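PDB 1Y6Z: heat shock protein, putative from Plasmodium falciparum, which belongs to the Hsp90 chaperone family, probably assisting protein folding with ATP binding and hydrolysis, and is represented here by its middle domain. Local coordinates for residues E222-A226 / L227-V231. Numbering follows the deposited sequence.
Sequences EKLKA and LNYDV
The ring of Tyr-229 meets Leu-224 obliquely, with CD2 of Leu-224 3.9 Å from CD2 of the tyrosine, while one ring face lies against its near neighbour Leu-227, whose CB sits 3.7 Å above the plane over the ring centre. The side chains of Leu-224 and Tyr-229 cross at about a right angle. Tyr-229 CG is anti to its own carbonyl carbon (chi1 -71°), which brings the ring alongside the end of the helix. The other branch of Leu-224 serves a second partner: its CD1 lies 4.0 Å from Val-231 CG2, again with the side chains roughly perpendicular. Lys-223 and Leu-227 instead run side by side, CE of the lysine 3.9 Å from CD1 of the leucine.

These apolar contacts flank a Schellman motif that closes helix 222-226. Asn-228 takes a positive phi (56°), turning the chain so that Tyr-229 N gives a nearly straight bond of 3.1 Å to Leu-224 O. Inside this wide loop, Asn-228 N makes a weak bond to Lys-225 O, and Leu-227 N keeps a helical bond to Lys-223 O. The Leu-224/Tyr-229 pairing is the apolar contact between the C3 and C'' positions that characteristically accompanies a Schellman motif.

In the Hsp90 middle domain, the motif redirects the chain from the short helix into strand 231-234, an outer strand of a three-stranded parallel sheet. Tyr-205 on the adjacent strand 204-208 touches Leu-224, Tyr-229 and Val-231, joining helix end and turn to the sheet, while Asp-230 hydrogen-bonds Ser-180 and Asn-182.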
loop_
_atom_site.group_PDB
_atom_site.type_symbol
_atom_site.label_atom_id
_atom_site.label_comp_id
_atom_site.label_asym_id
_atom_site.label_seq_id
_atom_site.Cartn_x
_atom_site.Cartn_y
_atom_site.Cartn_z
ATOM N N GLU B 222 -36.396 7.649 -4.938
ATOM C CA GLU B 222 -37.405 7.246 -3.947
ATOM C C GLU B 222 -37.203 5.874 -3.271
ATOM O O GLU B 222 -37.193 5.815 -2.044
ATOM C CB GLU B 222 -38.830 7.334 -4.527
ATOM C CG GLU B 222 -39.848 7.976 -3.576
ATOM C CD GLU B 222 -40.109 7.209 -2.279
ATOM O OE1 GLU B 222 -39.348 7.412 -1.293
ATOM O OE2 GLU B 222 -41.109 6.432 -2.233
ATOM N N LYS B 223 -37.041 4.798 -4.050
ATOM C CA LYS B 223 -36.836 3.466 -3.453
ATOM C C LYS B 223 -35.585 3.372 -2.597
ATOM O O LYS B 223 -35.599 2.757 -1.522
ATOM C CB LYS B 223 -36.818 2.317 -4.468
ATOM C CG LYS B 223 -36.268 0.979 -3.824
ATOM C CD LYS B 223 -36.494 -0.281 -4.666
ATOM C CE LYS B 223 -35.379 -1.345 -4.459
ATOM N NZ LYS B 223 -35.783 -2.648 -3.817
ATOM N N LEU B 224 -34.511 3.992 -3.073
ATOM C CA LEU B 224 -33.293 4.034 -2.281
ATOM C C LEU B 224 -33.463 4.835 -1.014
ATOM O O LEU B 224 -33.055 4.371 0.036
ATOM C CB LEU B 224 -32.081 4.490 -3.126
ATOM C CG LEU B 224 -31.775 3.454 -4.210
ATOM C CD1 LEU B 224 -30.863 4.036 -5.245
ATOM C CD2 LEU B 224 -31.165 2.148 -3.633
ATOM N N LYS B 225 -34.055 6.031 -1.082
ATOM C CA LYS B 225 -34.307 6.780 0.149
ATOM C C LYS B 225 -35.281 6.035 1.091
ATOM O O LYS B 225 -35.189 6.131 2.310
ATOM C CB LYS B 225 -34.912 8.144 -0.150
ATOM C CG LYS B 225 -34.096 9.063 -1.094
ATOM C CD LYS B 225 -34.641 10.481 -1.016
ATOM C CE LYS B 225 -35.650 10.790 -2.100
ATOM N NZ LYS B 225 -35.481 12.177 -2.723
ATOM N N ALA B 226 -36.200 5.283 0.495
ATOM C CA ALA B 226 -37.170 4.499 1.249
ATOM C C ALA B 226 -36.406 3.354 1.886
ATOM O O ALA B 226 -36.821 2.824 2.897
ATOM C CB ALA B 226 -38.246 3.984 0.305
ATOM N N LEU B 227 -35.255 2.982 1.305
ATOM C CA LEU B 227 -34.375 2.025 2.013
ATOM C C LEU B 227 -33.367 2.676 2.982
ATOM O O LEU B 227 -32.652 1.965 3.693
ATOM C CB LEU B 227 -33.673 1.090 1.021
ATOM C CG LEU B 227 -34.567 -0.073 0.541
ATOM C CD1 LEU B 227 -34.094 -0.724 -0.781
ATOM C CD2 LEU B 227 -34.723 -1.102 1.608
ATOM N N ASN B 228 -33.372 4.018 3.047
ATOM C CA ASN B 228 -32.393 4.790 3.820
ATOM C C ASN B 228 -30.951 4.463 3.407
ATOM O O ASN B 228 -30.040 4.405 4.247
ATOM C CB ASN B 228 -32.578 4.534 5.313
ATOM C CG ASN B 228 -33.899 5.106 5.840
ATOM O OD1 ASN B 228 -34.066 6.324 5.912
ATOM N ND2 ASN B 228 -34.852 4.220 6.153
ATOM N N TYR B 229 -30.763 4.160 2.136
ATOM C CA TYR B 229 -29.405 3.896 1.624
ATOM C C TYR B 229 -28.769 5.241 1.249
ATOM O O TYR B 229 -29.478 6.160 0.788
ATOM C CB TYR B 229 -29.440 2.947 0.428
ATOM C CG TYR B 229 -29.787 1.500 0.737
ATOM C CD1 TYR B 229 -29.959 1.053 2.058
ATOM C CD2 TYR B 229 -29.960 0.580 -0.306
ATOM C CE1 TYR B 229 -30.283 -0.279 2.337
ATOM C CE2 TYR B 229 -30.274 -0.780 -0.042
ATOM C CZ TYR B 229 -30.436 -1.188 1.277
ATOM O OH TYR B 229 -30.745 -2.506 1.555
ATOM N N ASP B 230 -27.453 5.394 1.458
ATOM C CA ASP B 230 -26.786 6.562 0.882
ATOM C C ASP B 230 -26.552 6.342 -0.602
ATOM O O ASP B 230 -26.452 5.202 -1.068
ATOM C CB ASP B 230 -25.477 6.922 1.627
ATOM C CG ASP B 230 -25.011 8.373 1.345
ATOM O OD1 ASP B 230 -25.793 9.168 0.798
ATOM O OD2 ASP B 230 -23.858 8.723 1.708
ATOM N N VAL B 231 -26.458 7.452 -1.335
ATOM C CA VAL B 231 -26.169 7.458 -2.748
ATOM C C VAL B 231 -25.182 8.589 -3.019
ATOM O O VAL B 231 -25.398 9.736 -2.638
ATOM C CB VAL B 231 -27.431 7.728 -3.599
ATOM C CG1 VAL B 231 -27.098 7.833 -5.087
ATOM C CG2 VAL B 231 -28.419 6.607 -3.416
#